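Local coordinates for arylsulfatase (Pseudoalteromonas sp. MB47, PDB 7AJ0), which probably removes sulfate groups from the algal polysaccharide fucoidan, as an exo-acting, calcium-bound sulfatase that assembles into a hexamer, at residues Leu93-Ser98 against Val370-Met375; Lys143-Val148 against Gly388-Glu393. All blocks are in the same frame, centred on the assembly; numbering follows the deposited sequence.

Contact 1: Leu93-Ser98 against Val370-Met375; sequences LTSMYS and VNNGLM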
ATOM      1  N   LEU A  93      29.404   9.078  20.753  1.00 21.63           N
ATOM      2  CA  LEU A  93      28.774   7.767  20.839  1.00 21.53           C
ATOM      3  C   LEU A  93      27.739   7.640  19.729  1.00 21.37           C
ATOM      4  O   LEU A  93      26.828   8.470  19.625  1.00 21.23           O
ATOM      5  CB  LEU A  93      28.121   7.573  22.205  1.00 21.45           C
ATOM      6  CG  LEU A  93      29.063   7.578  23.407  1.00 21.66           C
ATOM      7  CD1 LEU A  93      28.268   7.493  24.699  1.00 27.02           C
ATOM      8  CD2 LEU A  93      30.057   6.434  23.320  1.00 21.87           C
ATOM      9  N   THR A  94      27.874   6.603  18.906  1.00 21.44           N
ATOM     10  CA  THR A  94      26.981   6.385  17.779  1.00 21.36           C
ATOM     11  C   THR A  94      25.898   5.350  18.063  1.00 21.26           C
ATOM     12  O   THR A  94      25.041   5.122  17.203  1.00 21.22           O
ATOM     13  CB  THR A  94      27.781   5.960  16.540  1.00 21.58           C
ATOM     14  OG1 THR A  94      28.626   4.848  16.860  1.00 23.03           O
ATOM     15  CG2 THR A  94      28.639   7.109  16.038  1.00 25.77           C
ATOM     16  N   SER A  95      25.909   4.725  19.239  1.00 21.25           N
ATOM     17  CA  SER A  95      24.880   3.767  19.648  1.00 21.21           C
ATOM     18  C   SER A  95      24.382   4.092  21.052  1.00 21.15           C
ATOM     19  O   SER A  95      24.347   3.248  21.951  1.00 21.24           O
ATOM     20  CB  SER A  95      25.399   2.334  19.565  1.00 21.39           C
ATOM     21  OG  SER A  95      25.386   1.874  18.225  1.00 31.09           O
ATOM     22  N   MET A  96      23.994   5.346  21.249  1.00 21.05           N
ATOM     23  CA  MET A  96      23.377   5.805  22.487  1.00 21.03           C
ATOM     24  C   MET A  96      21.865   5.714  22.342  1.00 24.92           C
ATOM     25  O   MET A  96      21.312   6.044  21.288  1.00 20.90           O
ATOM     26  CB  MET A  96      23.809   7.239  22.786  1.00 21.02           C
ATOM     27  CG  MET A  96      23.151   7.880  23.991  1.00 21.05           C
ATOM     28  SD  MET A  96      23.631   7.161  25.561  1.00102.39           S
ATOM     29  CE  MET A  96      23.218   8.522  26.643  1.00 42.08           C
ATOM     30  N   TYR A  97      21.195   5.265  23.403  1.00 21.05           N
ATOM     31  CA  TYR A  97      19.783   4.926  23.323  1.00 21.08           C
ATOM     32  C   TYR A  97      18.979   5.606  24.416  1.00 21.16           C
ATOM     33  O   TYR A  97      19.450   5.775  25.545  1.00 26.33           O
ATOM     34  CB  TYR A  97      19.579   3.400  23.408  1.00 21.20           C
ATOM     35  CG  TYR A  97      19.853   2.715  22.096  1.00 21.17           C
ATOM     36  CD1 TYR A  97      18.878   2.653  21.112  1.00 21.16           C
ATOM     37  CD2 TYR A  97      21.090   2.153  21.829  1.00 21.21           C
ATOM     38  CE1 TYR A  97      19.125   2.044  19.901  1.00 21.19           C
ATOM     39  CE2 TYR A  97      21.346   1.539  20.623  1.00 21.75           C
ATOM     40  CZ  TYR A  97      20.358   1.487  19.661  1.00 21.23           C
ATOM     41  OH  TYR A  97      20.607   0.880  18.455  1.00 21.32           O
ATOM     42  N   SER A  98      17.750   5.990  24.056  1.00 21.17           N
ATOM     43  CA  SER A  98      16.812   6.614  24.977  1.00 21.32           C
ATOM     44  C   SER A  98      15.510   5.828  24.983  1.00 21.48           C
ATOM     45  O   SER A  98      15.428   4.755  24.375  1.00 21.49           O
ATOM     46  CB  SER A  98      16.554   8.062  24.571  1.00 21.56           C
ATOM     47  OG  SER A  98      15.868   8.118  23.330  1.00 21.21           O
ATOM     48  N   VAL A 370      35.310   8.061  18.306  1.00 23.17           N
ATOM     49  CA  VAL A 370      33.979   7.667  17.862  1.00 22.81           C
ATOM     50  C   VAL A 370      33.805   6.206  18.256  1.00 22.77           C
ATOM     51  O   VAL A 370      34.559   5.340  17.795  1.00 23.06           O
ATOM     52  CB  VAL A 370      33.785   7.865  16.353  1.00 22.87           C
ATOM     53  CG1 VAL A 370      32.314   7.725  15.993  1.00 22.52           C
ATOM     54  CG2 VAL A 370      34.313   9.222  15.923  1.00 23.07           C
ATOM     55  N   ASN A 371      32.828   5.939  19.119  1.00 22.48           N
ATOM     56  CA  ASN A 371      32.650   4.627  19.727  1.00 22.49           C
ATOM     57  C   ASN A 371      31.206   4.187  19.556  1.00 22.18           C
ATOM     58  O   ASN A 371      30.283   4.919  19.927  1.00 21.92           O
ATOM     59  CB  ASN A 371      33.024   4.665  21.212  1.00 22.57           C
ATOM     60  CG  ASN A 371      33.288   3.288  21.782  1.00 22.75           C
ATOM     61  OD1 ASN A 371      32.630   2.315  21.416  1.00 22.67           O
ATOM     62  ND2 ASN A 371      34.259   3.199  22.682  1.00 29.09           N
ATOM     63  N   ASN A 372      31.015   2.989  19.005  1.00 22.25           N
ATOM     64  CA  ASN A 372      29.690   2.450  18.733  1.00 22.04           C
ATOM     65  C   ASN A 372      29.199   1.519  19.838  1.00 22.02           C
ATOM     66  O   ASN A 372      28.238   0.770  19.628  1.00 21.94           O
ATOM     67  CB  ASN A 372      29.695   1.720  17.388  1.00 22.19           C
ATOM     68  CG  ASN A 372      28.307   1.582  16.789  1.00 21.99           C
ATOM     69  OD1 ASN A 372      27.432   2.417  17.017  1.00 21.74           O
ATOM     70  ND2 ASN A 372      28.101   0.524  16.012  1.00 22.15           N
ATOM     71  N   GLY A 373      29.831   1.555  21.010  1.00 22.13           N
ATOM     72  CA  GLY A 373      29.410   0.693  22.098  1.00 22.17           C
ATOM     73  C   GLY A 373      28.056   1.092  22.658  1.00 21.92           C
ATOM     74  O   GLY A 373      27.691   2.266  22.696  1.00 21.74           O
ATOM     75  N   LEU A 374      27.306   0.090  23.107  1.00 21.97           N
ATOM     76  CA  LEU A 374      25.943   0.327  23.558  1.00 21.80           C
ATOM     77  C   LEU A 374      25.933   1.140  24.847  1.00 21.80           C
ATOM     78  O   LEU A 374      26.693   0.876  25.779  1.00 22.01           O
ATOM     79  CB  LEU A 374      25.219  -1.000  23.783  1.00 21.94           C
ATOM     80  CG  LEU A 374      25.015  -1.900  22.565  1.00 21.99           C
ATOM     81  CD1 LEU A 374      24.151  -3.103  22.951  1.00 22.15           C
ATOM     82  CD2 LEU A 374      24.394  -1.137  21.411  1.00 21.76           C
ATOM     83  N   MET A 375      25.055   2.143  24.894  1.00 21.61           N
ATOM     84  CA  MET A 375      24.887   2.956  26.090  1.00 21.64           C
ATOM     85  C   MET A 375      23.448   3.446  26.156  1.00 21.52           C
ATOM     86  O   MET A 375      22.784   3.609  25.130  1.00 21.36           O
ATOM     87  CB  MET A 375      25.859   4.139  26.113  1.00 25.58           C
ATOM     88  CG  MET A 375      25.770   4.965  27.384  1.00 22.53           C
ATOM     89  SD  MET A 375      27.317   5.773  27.821  1.00 29.52           S
ATOM     90  CE  MET A 375      26.783   6.797  29.195  1.00 26.20           C
TER
HETATM   91  O   HOH W   1      27.916   4.438  21.102  1.00 22.07           O
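Asn372 reaches Thr94 and Ser95 with its CG anti to the backbone N (chi1 -159°), which carries OD1 over the corner that segment 93-98 turns at Thr94 and Ser95. Thr94 meets it with OG1 set between its own backbone N and carbonyl carbon (chi1 52°). Thr94 OG1 donates to Asn372 OD1 at 2.7 Å, coming from above the carbonyl plane. Ser95 OG is modelled as a second donor to Asn372 OD1, but at 2.4 Å the distance is too short to trust. Backbone bonds flank this polar knot. Thr94 N donates to Asn371 O at 3.1 Å. Further on, Met375 N donates to Ser95 O at 3.2 Å, and Tyr97 N to Met375 O at 2.9 Å. These belong to two short parallel ladders, Leu93 with Asn371 and Met96 with Met375, whose register slips by one residue across the loops between them. They lie in the large mixed sheet of the sulfatase domain, where strand 354-360 pairs antiparallel with 91-97. A water bridges the break: it accepts from Ser95 N and donates to Asn371 O and Gly373 O. Asn371 OD1 takes Gly373 N in an Asx turn, while its ND2 donates to Gly414 O. Leu93, Met96 and Met375 lie on the same face of the sheet as Asn371. Met375 SD lies 3.7 Å from Leu93 CD1. Met375 CG lies 3.6 Å from Met96 SD. Helix 377-387 covers the two methionines, with Ile380 touching both.

Contact 2: Lys143-Val148 against Gly388-Glu393; sequences KLLSKV and GGVIDE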
ATOM      1  N   LYS A 143      19.022  13.320  44.913  1.00 27.53           N
ATOM      2  CA  LYS A 143      18.927  12.919  46.311  1.00 28.26           C
ATOM      3  C   LYS A 143      20.230  12.293  46.788  1.00 28.39           C
ATOM      4  O   LYS A 143      20.747  12.642  47.858  1.00 28.98           O
ATOM      5  CB  LYS A 143      17.759  11.947  46.497  1.00 28.44           C
ATOM      6  CG  LYS A 143      17.566  11.474  47.931  1.00 29.26           C
ATOM      7  CD  LYS A 143      16.309  10.622  48.084  1.00 29.50           C
ATOM      8  CE  LYS A 143      15.039  11.463  48.001  1.00 50.33           C
ATOM      9  NZ  LYS A 143      13.802  10.625  48.016  1.00 51.38           N
ATOM     10  N   LEU A 144      20.786  11.371  46.003  1.00 27.89           N
ATOM     11  CA  LEU A 144      21.950  10.622  46.457  1.00 28.07           C
ATOM     12  C   LEU A 144      23.221  11.462  46.424  1.00 28.06           C
ATOM     13  O   LEU A 144      24.077  11.323  47.303  1.00 28.54           O
ATOM     14  CB  LEU A 144      22.119   9.359  45.611  1.00 27.61           C
ATOM     15  CG  LEU A 144      20.958   8.370  45.717  1.00 27.71           C
ATOM     16  CD1 LEU A 144      21.238   7.118  44.911  1.00 27.31           C
ATOM     17  CD2 LEU A 144      20.676   8.010  47.170  1.00 28.53           C
ATOM     18  N   LEU A 145      23.360  12.343  45.432  1.00 27.57           N
ATOM     19  CA  LEU A 145      24.563  13.165  45.349  1.00 27.59           C
ATOM     20  C   LEU A 145      24.508  14.337  46.324  1.00 28.17           C
ATOM     21  O   LEU A 145      25.529  14.701  46.915  1.00 28.56           O
ATOM     22  CB  LEU A 145      24.759  13.661  43.918  1.00 26.91           C
ATOM     23  CG  LEU A 145      25.100  12.572  42.900  1.00 26.37           C
ATOM     24  CD1 LEU A 145      25.072  13.128  41.485  1.00 25.77           C
ATOM     25  CD2 LEU A 145      26.456  11.952  43.205  1.00 26.57           C
ATOM     26  N   SER A 146      23.329  14.937  46.510  1.00 28.31           N
ATOM     27  CA  SER A 146      23.190  15.971  47.529  1.00 28.97           C
ATOM     28  C   SER A 146      23.633  15.466  48.895  1.00 29.70           C
ATOM     29  O   SER A 146      24.136  16.243  49.716  1.00 30.27           O
ATOM     30  CB  SER A 146      21.740  16.453  47.602  1.00 29.09           C
ATOM     31  OG  SER A 146      21.465  17.395  46.582  1.00 34.34           O
ATOM     32  N   LYS A 147      23.457  14.170  49.157  1.00 29.75           N
ATOM     33  CA  LYS A 147      23.808  13.605  50.453  1.00 30.50           C
ATOM     34  C   LYS A 147      25.312  13.556  50.676  1.00 30.66           C
ATOM     35  O   LYS A 147      25.745  13.481  51.831  1.00 31.41           O
ATOM     36  CB  LYS A 147      23.208  12.202  50.575  1.00 30.51           C
ATOM     37  CG  LYS A 147      23.259  11.601  51.971  1.00 48.39           C
ATOM     38  CD  LYS A 147      22.445  12.421  52.960  1.00 49.55           C
ATOM     39  CE  LYS A 147      22.445  11.783  54.338  1.00 33.01           C
ATOM     40  NZ  LYS A 147      21.806  12.669  55.350  1.00 51.80           N
ATOM     41  N   VAL A 148      26.117  13.610  49.613  1.00 30.05           N
ATOM     42  CA  VAL A 148      27.567  13.530  49.754  1.00 30.23           C
ATOM     43  C   VAL A 148      28.225  14.833  49.313  1.00 30.12           C
ATOM     44  O   VAL A 148      29.382  14.839  48.877  1.00 34.60           O
ATOM     45  CB  VAL A 148      28.144  12.340  48.959  1.00 29.75           C
ATOM     46  CG1 VAL A 148      27.486  11.042  49.397  1.00 37.81           C
ATOM     47  CG2 VAL A 148      27.974  12.559  47.461  1.00 28.89           C
ATOM     48  N   GLY A 388      30.195  10.027  42.140  1.00 26.46           N
ATOM     49  CA  GLY A 388      29.996  10.558  43.469  1.00 27.04           C
ATOM     50  C   GLY A 388      30.131   9.555  44.592  1.00 27.59           C
ATOM     51  O   GLY A 388      30.022   9.930  45.763  1.00 28.16           O
ATOM     52  N   GLY A 389      30.357   8.282  44.270  1.00 27.48           N
ATOM     53  CA  GLY A 389      30.545   7.256  45.274  1.00 28.03           C
ATOM     54  C   GLY A 389      29.310   6.954  46.096  1.00 33.90           C
ATOM     55  O   GLY A 389      29.371   6.957  47.330  1.00 42.30           O
ATOM     56  N   VAL A 390      28.187   6.671  45.434  1.00 29.54           N
ATOM     57  CA  VAL A 390      26.923   6.518  46.143  1.00 33.16           C
ATOM     58  C   VAL A 390      26.077   5.383  45.580  1.00 41.55           C
ATOM     59  O   VAL A 390      24.863   5.331  45.815  1.00 44.78           O
ATOM     60  CB  VAL A 390      26.124   7.840  46.105  1.00 27.96           C
ATOM     61  CG1 VAL A 390      26.883   8.951  46.805  1.00 41.43           C
ATOM     62  CG2 VAL A 390      25.821   8.238  44.663  1.00 27.19           C
ATOM     63  N   ILE A 391      26.701   4.458  44.848  1.00 43.54           N
ATOM     64  CA  ILE A 391      25.923   3.367  44.266  1.00 27.28           C
ATOM     65  C   ILE A 391      25.420   2.419  45.350  1.00 27.90           C
ATOM     66  O   ILE A 391      24.335   1.837  45.219  1.00 32.62           O
ATOM     67  CB  ILE A 391      26.740   2.614  43.195  1.00 29.92           C
ATOM     68  CG1 ILE A 391      26.765   3.428  41.896  1.00 39.97           C
ATOM     69  CG2 ILE A 391      26.166   1.219  42.958  1.00 26.91           C
ATOM     70  CD1 ILE A 391      27.224   2.661  40.666  1.00 31.98           C
ATOM     71  N   ASP A 392      26.181   2.243  46.433  1.00 32.99           N
ATOM     72  CA  ASP A 392      25.763   1.342  47.503  1.00 31.54           C
ATOM     73  C   ASP A 392      24.527   1.831  48.252  1.00 29.53           C
ATOM     74  O   ASP A 392      24.033   1.109  49.127  1.00 30.13           O
ATOM     75  CB  ASP A 392      26.911   1.132  48.499  1.00 33.25           C
ATOM     76  CG  ASP A 392      27.247   2.391  49.289  1.00 45.86           C
ATOM     77  OD1 ASP A 392      26.635   3.452  49.038  1.00 47.47           O
ATOM     78  OD2 ASP A 392      28.131   2.314  50.169  1.00 52.57           O
ATOM     79  N   GLU A 393      24.020   3.021  47.938  1.00 29.21           N
ATOM     80  CA  GLU A 393      22.850   3.576  48.603  1.00 29.54           C
ATOM     81  C   GLU A 393      21.540   3.217  47.909  1.00 29.20           C
ATOM     82  O   GLU A 393      20.478   3.658  48.360  1.00 29.48           O
ATOM     83  CB  GLU A 393      22.974   5.104  48.690  1.00 29.46           C
ATOM     84  CG  GLU A 393      24.116   5.592  49.572  1.00 29.96           C
ATOM     85  CD  GLU A 393      23.860   5.355  51.052  1.00 36.76           C
ATOM     86  OE1 GLU A 393      22.723   5.595  51.507  1.00 40.08           O
ATOM     87  OE2 GLU A 393      24.796   4.924  51.760  1.00 48.96           O
TER
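Val390 packs both of its methyl groups against the end of helix 141-146 and the residues just after it. The contact is apolar, with no hydrogen bond across it. Val390 CG1 meets Val148 CG1 at 3.4 Å and also rests near the backbone oxygen of Leu144. With CG1 anti to the carbonyl carbon (chi1 -62°), CG2 falls between the backbone N and the carbonyl carbon, and there it touches both leucines. Val390 CG2 is 4.0 Å from Leu144 CB and 4.0 Å from Leu145 CD2, with the Leu145 side chain crossing that of Val390 at about a right angle. Cutting Val390 back to alanine is likely to open a gap between Leu144, Leu145 and Val148, since the two methyls that touch them go. At the margin, Leu144 CD2 packs on Glu393 CB at 4.0 Å, using the aliphatic base of that acid.

Backbone packing forms the second group. Leu145 CD2 lies 3.8 Å from Gly388 CA, and a CB on Gly388 would point at this methyl and clash with it. Val148 CG2 is 3.7 Å from Gly388 O, which also accepts a hydrogen bond from Lys51. Gly389, with positive phi, closes a Schellman motif at the end of helix 377-387. The chain thus leaves that helix, sends Val390 inward and makes a 3-10 turn at 391-393. Leu385 of helix 377-387 touches both Leu144 and Val390, so this loop and its parent helix pack together against helix 141-146.

Overall arrangement
Both contacts are largely buried, and each has one exposed residue among those that touch, Val370 and Glu393, but contact 1 lies nearer the centre of the chain. Helix 377-387 relates them: segment 370-375 leads into this helix, which covers Met96 and Met375, and segment 388-393 follows from its end. Their centres are 26 Å apart and they do not touch. Contact 1 joins strand edges through backbone and hydroxyl-amide bonds and a water, with apolar side chains on one face. Contact 2 joins a helix to a loop mainly through aliphatic side chains, with the backbone of Gly388. Contact 1 also borders a second subunit at Thr94, Val370 and Asn372, whereas no other chain of the assembly touches contact 2.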